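Local coordinates for protein phenylalanine--tRNA ligase beta subunit (PDB 2CXI) that forms, with the alpha subunit, the tetrameric synthetase that charges tRNA(Phe) with phenylalanine using ATP, its N-terminal part, present here, carrying the B3/4 editing region, at residues Leu131-Arg136 with Leu240-Leu245; Ser211-Ile216 with Asp234-Lys239; Ala246-Val251 with Tyr325-Asp330. All blocks are in the same frame, centred on the assembly; numbering follows the deposited sequence. Where two conformers were deposited one is given.

Contact 1: Leu131-Arg136 with Leu240-Leu245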
ATOM      1  N   LEU A 131      25.378  27.981   8.226  1.00 25.24           N
ATOM      2  CA  LEU A 131      26.712  28.498   8.583  1.00 26.38           C
ATOM      3  C   LEU A 131      26.848  28.833  10.054  1.00 26.39           C
ATOM      4  O   LEU A 131      27.780  28.356  10.715  1.00 26.24           O
ATOM      5  CB  LEU A 131      27.064  29.740   7.750  1.00 26.59           C
ATOM      6  CG  LEU A 131      28.286  30.610   8.108  1.00 27.11           C
ATOM      7  CD1 LEU A 131      29.610  29.899   7.968  1.00 30.09           C
ATOM      8  CD2 LEU A 131      28.229  31.835   7.170  1.00 28.98           C
ATOM      9  N   THR A 132      25.922  29.673  10.531  1.00 27.07           N
ATOM     10  CA  THR A 132      25.958  30.318  11.848  1.00 27.65           C
ATOM     11  C   THR A 132      25.272  29.481  12.928  1.00 25.87           C
ATOM     12  O   THR A 132      25.892  28.998  13.874  1.00 25.13           O
ATOM     13  CB  THR A 132      25.184  31.658  11.765  1.00 27.95           C
ATOM     14  OG1 THR A 132      25.721  32.465  10.704  1.00 32.40           O
ATOM     15  CG2 THR A 132      25.427  32.483  12.985  1.00 30.04           C
ATOM     16  N   PHE A 133      23.966  29.350  12.786  1.00 24.55           N
ATOM     17  CA  PHE A 133      23.165  28.556  13.730  1.00 23.38           C
ATOM     18  C   PHE A 133      23.593  27.093  13.677  1.00 21.77           C
ATOM     19  O   PHE A 133      23.694  26.426  14.707  1.00 21.74           O
ATOM     20  CB  PHE A 133      21.679  28.720  13.360  1.00 22.96           C
ATOM     21  CG  PHE A 133      20.717  28.106  14.341  1.00 22.15           C
ATOM     22  CD1 PHE A 133      20.473  28.700  15.557  1.00 24.89           C
ATOM     23  CD2 PHE A 133      20.023  26.934  14.002  1.00 22.36           C
ATOM     24  CE1 PHE A 133      19.533  28.146  16.454  1.00 25.19           C
ATOM     25  CE2 PHE A 133      19.108  26.349  14.888  1.00 21.18           C
ATOM     26  CZ  PHE A 133      18.843  26.966  16.105  1.00 23.68           C
ATOM     27  N   GLY A 134      23.908  26.599  12.480  1.00 21.26           N
ATOM     28  CA  GLY A 134      24.203  25.171  12.323  1.00 19.93           C
ATOM     29  C   GLY A 134      25.681  24.779  12.377  1.00 20.57           C
ATOM     30  O   GLY A 134      26.037  23.646  12.037  1.00 20.23           O
ATOM     31  N   ARG A 135      26.542  25.726  12.736  1.00 20.23           N
ATOM     32  CA  ARG A 135      28.010  25.514  12.855  1.00 20.27           C
ATOM     33  C   ARG A 135      28.619  24.827  11.625  1.00 20.21           C
ATOM     34  O   ARG A 135      29.086  23.674  11.690  1.00 19.86           O
ATOM     35  CB  ARG A 135      28.417  24.760  14.144  1.00 21.75           C
ATOM     36  CG  ARG A 135      27.679  25.180  15.430  1.00 25.12           C
ATOM     37  CD  ARG A 135      28.047  26.521  16.153  1.00 32.71           C
ATOM     38  NE  ARG A 135      29.460  26.868  16.202  1.00 32.32           N
ATOM     39  CZ  ARG A 135      29.978  27.858  16.950  1.00 33.03           C
ATOM     40  NH1 ARG A 135      29.213  28.580  17.743  1.00 33.57           N
ATOM     41  NH2 ARG A 135      31.272  28.121  16.906  1.00 30.89           N
ATOM     42  N   ARG A 136      28.583  25.567  10.520  1.00 19.26           N
ATOM     43  CA  ARG A 136      29.109  25.149   9.241  1.00 21.13           C
ATOM     44  C   ARG A 136      28.500  23.765   8.877  1.00 19.37           C
ATOM     45  O   ARG A 136      29.230  22.832   8.484  1.00 19.19           O
ATOM     46  CB  ARG A 136      30.648  25.126   9.275  1.00 20.54           C
ATOM     47  CG  ARG A 136      31.322  26.505   9.491  1.00 23.07           C
ATOM     48  CD  ARG A 136      32.834  26.386   9.412  1.00 25.94           C
ATOM     49  NE  ARG A 136      33.336  25.698  10.612  1.00 34.82           N
ATOM     50  CZ  ARG A 136      34.620  25.466  10.871  1.00 41.88           C
ATOM     51  NH1 ARG A 136      35.569  25.852   9.994  1.00 42.48           N
ATOM     52  NH2 ARG A 136      34.969  24.857  12.004  1.00 42.57           N
ATOM     53  N   LEU A 240      17.498  17.372  18.269  1.00 17.97           N
ATOM     54  CA  LEU A 240      16.172  17.506  17.697  1.00 19.96           C
ATOM     55  C   LEU A 240      15.626  18.934  17.799  1.00 20.07           C
ATOM     56  O   LEU A 240      15.035  19.426  16.845  1.00 19.71           O
ATOM     57  CB  LEU A 240      15.226  16.469  18.333  1.00 18.41           C
ATOM     58  CG  LEU A 240      13.841  16.201  17.749  1.00 22.06           C
ATOM     59  CD1 LEU A 240      13.911  15.814  16.232  1.00 18.72           C
ATOM     60  CD2 LEU A 240      13.147  15.075  18.574  1.00 21.92           C
ATOM     61  N   GLU A 241      15.855  19.608  18.937  1.00 20.15           N
ATOM     62  CA  GLU A 241      15.356  20.970  19.135  1.00 21.25           C
ATOM     63  C   GLU A 241      15.942  21.914  18.121  1.00 19.39           C
ATOM     64  O   GLU A 241      15.229  22.828  17.655  1.00 19.32           O
ATOM     65  CB  GLU A 241      15.708  21.503  20.549  1.00 22.54           C
ATOM     66  CG  GLU A 241      15.198  22.914  20.881  1.00 27.64           C
ATOM     67  CD  GLU A 241      16.077  24.082  20.390  1.00 34.46           C
ATOM     68  OE1 GLU A 241      17.322  23.942  20.303  1.00 35.40           O
ATOM     69  OE2 GLU A 241      15.501  25.178  20.091  1.00 35.77           O
ATOM     70  N   LYS A 242      17.232  21.738  17.815  1.00 17.83           N
ATOM     71  CA  LYS A 242      17.907  22.649  16.886  1.00 18.09           C
ATOM     72  C   LYS A 242      17.425  22.502  15.421  1.00 16.53           C
ATOM     73  O   LYS A 242      17.188  23.512  14.730  1.00 14.90           O
ATOM     74  CB  LYS A 242      19.431  22.524  16.966  1.00 18.91           C
ATOM     75  CG  LYS A 242      20.053  23.298  18.155  1.00 22.77           C
ATOM     76  CD  LYS A 242      21.576  23.411  17.993  1.00 22.80           C
ATOM     77  CE  LYS A 242      21.914  24.137  16.713  1.00 28.30           C
ATOM     78  NZ  LYS A 242      22.182  25.562  17.021  1.00 32.17           N
ATOM     79  N   VAL A 243      17.256  21.264  14.976  1.00 14.90           N
ATOM     80  CA  VAL A 243      16.744  21.012  13.605  1.00 14.86           C
ATOM     81  C   VAL A 243      15.288  21.450  13.465  1.00 15.17           C
ATOM     82  O   VAL A 243      14.870  21.909  12.391  1.00 13.65           O
ATOM     83  CB  VAL A 243      17.019  19.591  13.135  1.00 15.38           C
ATOM     84  CG1 VAL A 243      18.579  19.353  13.068  1.00 16.27           C
ATOM     85  CG2 VAL A 243      16.330  18.524  14.046  1.00 13.04           C
HETATM   86  N   MSE A 244      14.520  21.354  14.551  1.00 15.76           N
HETATM   87  CA  MSE A 244      13.128  21.825  14.525  1.00 19.22           C
HETATM   88  C   MSE A 244      13.013  23.342  14.458  1.00 17.04           C
HETATM   89  O   MSE A 244      12.180  23.862  13.759  1.00 15.00           O
HETATM   90  CB  MSE A 244      12.378  21.297  15.734  1.00 20.08           C
HETATM   91  CG  MSE A 244      12.239  19.797  15.673  0.50 22.81           C
HETATM   92 SE   MSE A 244      10.625  19.324  14.718  0.50 36.45          SE
HETATM   93  CE  MSE A 244       9.311  19.585  16.228  0.50 28.40           C
ATOM     94  N   LEU A 245      13.856  24.037  15.205  1.00 15.77           N
ATOM     95  CA  LEU A 245      13.910  25.508  15.113  1.00 15.98           C
ATOM     96  C   LEU A 245      14.172  25.937  13.675  1.00 13.80           C
ATOM     97  O   LEU A 245      13.427  26.749  13.126  1.00 13.92           O
ATOM     98  CB  LEU A 245      14.983  26.070  16.061  1.00 14.70           C
ATOM     99  CG  LEU A 245      14.972  27.588  16.295  1.00 17.78           C
ATOM    100  CD1 LEU A 245      15.602  28.366  15.092  1.00 19.65           C
ATOM    101  CD2 LEU A 245      13.573  28.078  16.689  1.00 22.64           C
TER
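One face of the Phe133 ring carries the ammonium group of Lys242, with NZ 3.6 Å from the ring centroid and only 6° off the ring normal, a nearly centred cation-pi contact. The ring's edge meets the backbone of the same lysine: carbonyl O of Lys242 lies in the ring plane, 3.4 Å from Phe133 CE2. Leu245 comes in obliquely at the far end of the ring, where its CD1 is 3.7 Å from Phe133 CZ. The ring reaches the helix because Phe133 CG stands anti to the backbone N (chi1 -173°), while the lysine chain bends at chi3 and chi4 to bring NZ back over it, CE adding a CH-pi contact. That bend also lets NZ donate a hydrogen bond of 2.9 Å to Phe133 O, with the nitrogen tilted 31° from the carbonyl plane. The same residue thus grips the ammonium twice, by ring and by carbonyl. A leucine in place of Phe133 would probably leave the ammonium held by the carbonyl but without its aromatic face, and would open a gap beside Leu245. Glu139 adds a long, weak ion pair to NZ. The contact ties the end of helix 116-133 to the first turns of helix 240-255. Val140 of strand 140-146 touches both Phe133 and Lys242, Pro57 packs on the ring, and Leu240, Val243 and Met244 lean on Val105 of strand 103-110.

Contact 2: Ser211-Ile216 with Asp234-Lys239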
ATOM      1  N   SER A 211      19.779  13.522  -1.798  1.00 16.08           N
ATOM      2  CA  SER A 211      20.990  14.165  -1.310  1.00 16.38           C
ATOM      3  C   SER A 211      21.777  13.204  -0.427  1.00 17.09           C
ATOM      4  O   SER A 211      21.270  12.139  -0.032  1.00 15.77           O
ATOM      5  CB  SER A 211      20.598  15.421  -0.498  1.00 16.18           C
ATOM      6  OG  SER A 211      19.997  15.030   0.751  1.00 14.06           O
HETATM    7  N   MSE A 212      23.023  13.573  -0.122  1.00 17.47           N
HETATM    8  CA  MSE A 212      23.741  12.941   0.960  1.00 19.73           C
HETATM    9  C   MSE A 212      23.997  13.978   2.057  1.00 17.55           C
HETATM   10  O   MSE A 212      24.982  14.729   1.959  1.00 16.49           O
HETATM   11  CB  MSE A 212      25.078  12.379   0.424  1.00 18.79           C
HETATM   12  CG  MSE A 212      26.016  11.920   1.514  1.00 20.10           C
HETATM   13 SE   MSE A 212      27.633  10.973   0.811  1.00 32.22          SE
HETATM   14  CE  MSE A 212      28.250  12.231  -0.392  1.00 15.36           C
ATOM     15  N   PRO A 213      23.111  14.103   3.073  1.00 17.50           N
ATOM     16  CA  PRO A 213      23.383  15.070   4.162  1.00 16.57           C
ATOM     17  C   PRO A 213      24.701  14.743   4.901  1.00 16.52           C
ATOM     18  O   PRO A 213      25.041  13.554   5.066  1.00 17.24           O
ATOM     19  CB  PRO A 213      22.182  14.912   5.089  1.00 16.62           C
ATOM     20  CG  PRO A 213      21.066  14.388   4.184  1.00 16.30           C
ATOM     21  CD  PRO A 213      21.821  13.418   3.250  1.00 16.66           C
ATOM     22  N   PRO A 214      25.459  15.745   5.335  1.00 16.92           N
ATOM     23  CA  PRO A 214      25.215  17.168   5.093  1.00 16.57           C
ATOM     24  C   PRO A 214      26.119  17.716   3.991  1.00 17.08           C
ATOM     25  O   PRO A 214      26.621  18.853   4.100  1.00 17.28           O
ATOM     26  CB  PRO A 214      25.661  17.789   6.435  1.00 15.92           C
ATOM     27  CG  PRO A 214      26.881  16.932   6.829  1.00 16.05           C
ATOM     28  CD  PRO A 214      26.606  15.537   6.243  1.00 16.47           C
ATOM     29  N   ILE A 215      26.317  16.924   2.940  1.00 18.11           N
ATOM     30  CA  ILE A 215      27.368  17.148   1.936  1.00 18.09           C
ATOM     31  C   ILE A 215      26.868  17.850   0.664  1.00 18.04           C
ATOM     32  O   ILE A 215      27.291  18.961   0.370  1.00 20.37           O
ATOM     33  CB  ILE A 215      28.058  15.797   1.584  1.00 17.68           C
ATOM     34  CG1 ILE A 215      28.610  15.100   2.860  1.00 17.69           C
ATOM     35  CG2 ILE A 215      29.180  16.004   0.490  1.00 17.74           C
ATOM     36  CD1 ILE A 215      29.660  15.953   3.701  1.00 17.52           C
ATOM     37  N   ILE A 216      25.934  17.235  -0.061  1.00 17.65           N
ATOM     38  CA  ILE A 216      25.504  17.768  -1.360  1.00 17.95           C
ATOM     39  C   ILE A 216      24.185  17.123  -1.779  1.00 17.90           C
ATOM     40  O   ILE A 216      23.930  15.952  -1.462  1.00 17.03           O
ATOM     41  CB  ILE A 216      26.607  17.470  -2.451  1.00 17.90           C
ATOM     42  CG1 ILE A 216      26.383  18.277  -3.750  1.00 15.71           C
ATOM     43  CG2 ILE A 216      26.813  15.944  -2.671  1.00 17.79           C
ATOM     44  CD1 ILE A 216      26.600  19.774  -3.530  1.00 20.85           C
ATOM     45  N   ASP A 234      14.205  19.128   4.107  1.00 12.98           N
ATOM     46  CA  ASP A 234      14.754  18.245   5.151  1.00 13.96           C
ATOM     47  C   ASP A 234      15.749  19.047   5.987  1.00 13.49           C
ATOM     48  O   ASP A 234      16.464  19.912   5.439  1.00 13.96           O
ATOM     49  CB  ASP A 234      15.393  16.963   4.582  1.00 12.50           C
ATOM     50  CG  ASP A 234      16.868  17.152   4.132  1.00 16.31           C
ATOM     51  OD1 ASP A 234      17.801  16.602   4.789  1.00 12.59           O
ATOM     52  OD2 ASP A 234      17.187  17.849   3.149  1.00 17.18           O
ATOM     53  N   VAL A 235      15.784  18.782   7.288  1.00 13.79           N
ATOM     54  CA  VAL A 235      16.810  19.374   8.139  1.00 14.29           C
ATOM     55  C   VAL A 235      17.377  18.281   8.992  1.00 14.50           C
ATOM     56  O   VAL A 235      16.616  17.543   9.626  1.00 14.49           O
ATOM     57  CB  VAL A 235      16.234  20.438   9.083  1.00 14.53           C
ATOM     58  CG1 VAL A 235      17.402  21.240   9.741  1.00 15.66           C
ATOM     59  CG2 VAL A 235      15.211  21.374   8.353  1.00 13.23           C
ATOM     60  N   THR A 236      18.704  18.159   8.975  1.00 14.23           N
ATOM     61  CA  THR A 236      19.384  17.136   9.754  1.00 14.28           C
ATOM     62  C   THR A 236      20.384  17.734  10.745  1.00 14.53           C
ATOM     63  O   THR A 236      20.897  18.856  10.530  1.00 14.86           O
ATOM     64  CB  THR A 236      20.114  16.129   8.858  1.00 13.87           C
ATOM     65  OG1 THR A 236      20.983  16.834   7.954  1.00 14.72           O
ATOM     66  CG2 THR A 236      19.099  15.318   7.946  1.00 13.67           C
ATOM     67  N   GLY A 237      20.718  16.946  11.762  1.00 15.55           N
ATOM     68  CA  GLY A 237      21.748  17.359  12.704  1.00 16.52           C
ATOM     69  C   GLY A 237      21.742  16.485  13.930  1.00 17.59           C
ATOM     70  O   GLY A 237      21.313  15.332  13.877  1.00 17.89           O
ATOM     71  N   TRP A 238      22.279  17.038  15.012  1.00 16.21           N
ATOM     72  CA  TRP A 238      22.611  16.278  16.221  1.00 17.71           C
ATOM     73  C   TRP A 238      21.641  16.463  17.401  1.00 17.71           C
ATOM     74  O   TRP A 238      21.654  15.651  18.337  1.00 17.42           O
ATOM     75  CB  TRP A 238      24.054  16.627  16.635  1.00 17.21           C
ATOM     76  CG  TRP A 238      25.052  15.851  15.774  1.00 16.76           C
ATOM     77  CD1 TRP A 238      25.617  16.243  14.570  1.00 19.12           C
ATOM     78  CD2 TRP A 238      25.533  14.518  16.015  1.00 17.88           C
ATOM     79  NE1 TRP A 238      26.421  15.247  14.077  1.00 19.59           N
ATOM     80  CE2 TRP A 238      26.397  14.179  14.945  1.00 18.37           C
ATOM     81  CE3 TRP A 238      25.323  13.574  17.043  1.00 17.77           C
ATOM     82  CZ2 TRP A 238      27.070  12.946  14.874  1.00 17.30           C
ATOM     83  CZ3 TRP A 238      25.989  12.346  16.967  1.00 18.82           C
ATOM     84  CH2 TRP A 238      26.847  12.045  15.894  1.00 17.99           C
ATOM     85  N   LYS A 239      20.841  17.538  17.380  1.00 16.73           N
ATOM     86  CA  LYS A 239      19.857  17.805  18.453  1.00 18.07           C
ATOM     87  C   LYS A 239      18.514  18.088  17.817  1.00 17.99           C
ATOM     88  O   LYS A 239      18.402  18.950  16.943  1.00 16.97           O
ATOM     89  CB  LYS A 239      20.227  19.019  19.341  1.00 18.36           C
ATOM     90  CG  LYS A 239      21.589  18.952  20.078  1.00 23.04           C
ATOM     91  CD  LYS A 239      21.781  17.708  20.956  1.00 26.86           C
ATOM     92  CE  LYS A 239      20.890  17.671  22.168  1.00 30.19           C
ATOM     93  NZ  LYS A 239      21.566  16.675  23.087  1.00 32.26           N
TER
HETATM   94  O   HOH W   1      19.713  17.352   2.120  1.00 20.37           O
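Pro213, joined to Pro214 by a cis peptide bond, meets two polar side chains of strand 231-237, Asp234 and Thr236, through nothing but the carbons of its ring. CB of Pro213 lies 3.7 Å from Thr236 OG1, and CG of the same ring lies 4.0 Å from OD1 of Asp234, so the proline rests against the carboxylate with one corner and against the hydroxyl with the next. Thr236 OG1 sits between its backbone N and carbonyl carbon (chi1 53°), which turns the oxygen to the proline side; its hydrogen bond is made elsewhere, with Arg101 NE. The polar link between the segments runs through water. A single molecule donates to Asp234 OD2 at 2.8 Å and is hydrogen-bonded to Ser211 OG at 2.7 Å. The carboxylate is thereby divided in use, one oxygen held by the bridge and the other lying by the proline ring, in a contact whose touching residues are all buried. The backbones stay well apart, 7.2 Å between the CA atoms of Pro213 and Thr236, too far for strand pairing. Asp234 and Thr236 are instead paired with Gly143 and Ala141 of strand 140-146, and Ser211 with Leu202 of strand 199-204. Arg137 NH1 bonds the carbonyl oxygens of Pro214 and Ile215. Beyond the prolines the chain doubles back on strand 209-212: Met212 N bonds Ile216 O at 2.9 Å, and Ile215 N bonds Met212 O. Met212 is set opposite two successive residues, Ile215 and Ile216, which makes a classic beta bulge, here closing a tight hairpin in the mixed sheet of the B3/4 region.

Contact 3: Ala246-Val251 with Tyr325-Asp330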
ATOM      1  N   ALA A 246      15.216  25.354  13.068  1.00 12.81           N
ATOM      2  CA  ALA A 246      15.622  25.685  11.707  1.00 14.09           C
ATOM      3  C   ALA A 246      14.479  25.375  10.693  1.00 13.22           C
ATOM      4  O   ALA A 246      14.151  26.171   9.782  1.00 12.43           O
ATOM      5  CB  ALA A 246      16.865  24.887  11.363  1.00 13.00           C
ATOM      6  N   LEU A 247      13.827  24.239  10.880  1.00 13.08           N
ATOM      7  CA  LEU A 247      12.699  23.875  10.005  1.00 12.30           C
ATOM      8  C   LEU A 247      11.564  24.905  10.150  1.00 12.99           C
ATOM      9  O   LEU A 247      10.952  25.334   9.159  1.00 12.46           O
ATOM     10  CB  LEU A 247      12.170  22.487  10.428  1.00 12.09           C
ATOM     11  CG  LEU A 247      10.980  21.977   9.598  1.00 15.61           C
ATOM     12  CD1 LEU A 247      11.489  21.639   8.126  1.00 14.39           C
ATOM     13  CD2 LEU A 247      10.314  20.745  10.275  1.00 13.50           C
ATOM     14  N   ASN A 248      11.280  25.294  11.396  1.00 12.74           N
ATOM     15  CA  ASN A 248      10.268  26.264  11.678  1.00 13.19           C
ATOM     16  C   ASN A 248      10.553  27.594  10.998  1.00 13.49           C
ATOM     17  O   ASN A 248       9.641  28.210  10.449  1.00 14.25           O
ATOM     18  CB  ASN A 248      10.090  26.452  13.182  1.00 12.30           C
ATOM     19  CG  ASN A 248       9.492  25.175  13.890  1.00 14.90           C
ATOM     20  OD1 ASN A 248       9.460  25.082  15.137  1.00 21.63           O
ATOM     21  ND2 ASN A 248       8.998  24.262  13.107  1.00 11.84           N
ATOM     22  N   VAL A 249      11.806  28.049  11.082  1.00 13.10           N
ATOM     23  CA  VAL A 249      12.213  29.264  10.382  1.00 12.77           C
ATOM     24  C   VAL A 249      11.948  29.125   8.848  1.00 12.32           C
ATOM     25  O   VAL A 249      11.333  29.995   8.238  1.00 11.59           O
ATOM     26  CB  VAL A 249      13.696  29.617  10.721  1.00 12.73           C
ATOM     27  CG1 VAL A 249      14.248  30.690   9.750  1.00 14.49           C
ATOM     28  CG2 VAL A 249      13.813  30.066  12.207  1.00 13.61           C
HETATM   29  N   MSE A 250      12.401  28.026   8.246  1.00 13.72           N
HETATM   30  CA  MSE A 250      12.229  27.780   6.789  1.00 14.36           C
HETATM   31  C   MSE A 250      10.763  27.820   6.372  1.00 14.05           C
HETATM   32  O   MSE A 250      10.414  28.488   5.398  1.00 13.08           O
HETATM   33  CB  MSE A 250      12.810  26.420   6.351  1.00 14.46           C
HETATM   34  CG  MSE A 250      14.327  26.282   6.416  1.00 19.69           C
HETATM   35 SE   MSE A 250      15.308  27.619   5.230  1.00 31.76          SE
HETATM   36  CE  MSE A 250      14.200  27.601   3.681  1.00 24.67           C
ATOM     37  N   VAL A 251       9.913  27.049   7.055  1.00 14.28           N
ATOM     38  CA  VAL A 251       8.502  26.975   6.637  1.00 14.42           C
ATOM     39  C   VAL A 251       7.700  28.261   6.901  1.00 14.33           C
ATOM     40  O   VAL A 251       6.800  28.574   6.139  1.00 14.59           O
ATOM     41  CB  VAL A 251       7.740  25.737   7.267  1.00 14.97           C
ATOM     42  CG1 VAL A 251       8.496  24.426   6.990  1.00 13.82           C
ATOM     43  CG2 VAL A 251       7.526  25.900   8.780  1.00 13.08           C
ATOM     44  N   TYR A 325       4.469  33.030  22.083  1.00 19.40           N
ATOM     45  CA  TYR A 325       5.311  33.592  21.027  1.00 19.58           C
ATOM     46  C   TYR A 325       5.576  32.549  19.946  1.00 19.68           C
ATOM     47  O   TYR A 325       5.364  31.336  20.178  1.00 20.15           O
ATOM     48  CB  TYR A 325       6.604  34.176  21.638  1.00 19.23           C
ATOM     49  CG  TYR A 325       7.510  33.158  22.346  1.00 20.87           C
ATOM     50  CD1 TYR A 325       7.339  32.859  23.706  1.00 20.53           C
ATOM     51  CD2 TYR A 325       8.544  32.528  21.660  1.00 17.61           C
ATOM     52  CE1 TYR A 325       8.205  31.957  24.383  1.00 22.65           C
ATOM     53  CE2 TYR A 325       9.400  31.627  22.299  1.00 21.63           C
ATOM     54  CZ  TYR A 325       9.232  31.342  23.660  1.00 24.10           C
ATOM     55  OH  TYR A 325      10.091  30.436  24.275  1.00 24.03           O
ATOM     56  N   PRO A 326       5.989  33.003  18.753  1.00 19.85           N
ATOM     57  CA  PRO A 326       6.093  32.116  17.568  1.00 19.17           C
ATOM     58  C   PRO A 326       7.087  30.975  17.780  1.00 18.26           C
ATOM     59  O   PRO A 326       8.110  31.162  18.449  1.00 16.76           O
ATOM     60  CB  PRO A 326       6.628  33.044  16.477  1.00 20.32           C
ATOM     61  CG  PRO A 326       6.264  34.430  16.936  1.00 19.59           C
ATOM     62  CD  PRO A 326       6.338  34.408  18.426  1.00 20.20           C
ATOM     63  N   ALA A 327       6.767  29.792  17.242  1.00 17.56           N
ATOM     64  CA  ALA A 327       7.632  28.601  17.368  1.00 17.27           C
ATOM     65  C   ALA A 327       8.931  28.745  16.570  1.00 18.18           C
ATOM     66  O   ALA A 327       9.822  27.901  16.705  1.00 18.23           O
ATOM     67  CB  ALA A 327       6.876  27.340  16.879  1.00 16.98           C
ATOM     68  N   PHE A 328       9.028  29.784  15.731  1.00 16.92           N
ATOM     69  CA  PHE A 328      10.298  30.088  14.999  1.00 17.49           C
ATOM     70  C   PHE A 328      11.381  30.801  15.875  1.00 18.20           C
ATOM     71  O   PHE A 328      12.500  31.052  15.406  1.00 16.52           O
ATOM     72  CB  PHE A 328      10.040  30.809  13.646  1.00 16.71           C
ATOM     73  CG  PHE A 328       9.362  32.173  13.759  1.00 17.00           C
ATOM     74  CD1 PHE A 328       8.111  32.367  13.195  1.00 15.97           C
ATOM     75  CD2 PHE A 328       9.996  33.266  14.374  1.00 17.29           C
ATOM     76  CE1 PHE A 328       7.460  33.599  13.276  1.00 19.63           C
ATOM     77  CE2 PHE A 328       9.377  34.519  14.440  1.00 18.56           C
ATOM     78  CZ  PHE A 328       8.095  34.692  13.900  1.00 18.99           C
ATOM     79  N   ARG A 329      11.031  31.102  17.141  1.00 17.62           N
ATOM     80  CA  ARG A 329      11.974  31.678  18.113  1.00 19.39           C
ATOM     81  C   ARG A 329      12.363  30.647  19.163  1.00 20.12           C
ATOM     82  O   ARG A 329      11.521  29.864  19.624  1.00 19.92           O
ATOM     83  CB  ARG A 329      11.361  32.879  18.848  1.00 19.35           C
ATOM     84  CG  ARG A 329      11.101  34.145  18.013  1.00 18.17           C
ATOM     85  CD  ARG A 329      10.676  35.296  18.870  1.00 19.45           C
ATOM     86  NE  ARG A 329      11.700  35.754  19.831  1.00 19.11           N
ATOM     87  CZ  ARG A 329      11.557  36.880  20.545  1.00 18.99           C
ATOM     88  NH1 ARG A 329      10.433  37.605  20.411  1.00 17.53           N
ATOM     89  NH2 ARG A 329      12.499  37.276  21.392  1.00 15.16           N
ATOM     90  N   ASP A 330      13.635  30.622  19.524  1.00 21.94           N
ATOM     91  CA  ASP A 330      14.057  29.822  20.655  1.00 23.76           C
ATOM     92  C   ASP A 330      15.069  30.586  21.527  1.00 24.46           C
ATOM     93  O   ASP A 330      15.791  29.979  22.321  1.00 24.96           O
ATOM     94  CB  ASP A 330      14.563  28.416  20.220  1.00 24.94           C
ATOM     95  CG  ASP A 330      15.999  28.430  19.674  1.00 29.42           C
ATOM     96  OD1 ASP A 330      16.546  29.546  19.403  1.00 31.91           O
ATOM     97  OD2 ASP A 330      16.652  27.362  19.479  1.00 31.46           O
TER
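Val249 lays its CG2 methyl against the backbone and the first side-chain carbon of Phe328, 3.6 Å from Phe328 O and 4.1 Å from Phe328 CB. The two side chains cross at about a right angle. With CG between the backbone N and the carbonyl carbon (chi1 62°), the phenylalanine ring is carried off from the helix instead of stacking on it, and Pro326 CB lies 3.3 Å above the plane of one face, offset toward the rim. One residue earlier on the helix, Asn248 adds its CB, which is 4.1 Å from Phe328 CA and 3.8 Å from Ala327 O. A type I beta turn from Pro326 to Arg329, closed by Arg329 N to Pro326 O at 3.2 Å, gives the loop its shape at this point. Arg329 then makes salt bridges to Asp331 and Asp341, both predicted magnesium ligands shared with the alpha subunit, so the turn leads into that probable site. The loop between strand 320-325 and helix 335-346 docks on one side of helix 240-255, while Leu247 and Val251 pack on strands 103-110 and 231-237, and Ala246, Val249 and Met250 meet helix 116-133.

In the fold
Helix 240-255 is the common element: contact 1 uses its first turns, contact 3 the next ones, and strand 231-237 of contact 2 leads directly into it. The centres of contacts 1 and 2 lie about 11 Å apart, as do those of 1 and 3, whereas 2 and 3 are about 18 Å apart. Along the chain, contact 2 falls between the two halves of contact 1, and contact 3 opens later. Contacts 1 and 2 stay within the B3/4 region; contact 3 joins it to the B5 region. Leu245 carries the packing from contact 1 into contact 3, its CD2 lying 3.4 Å from Phe328 O.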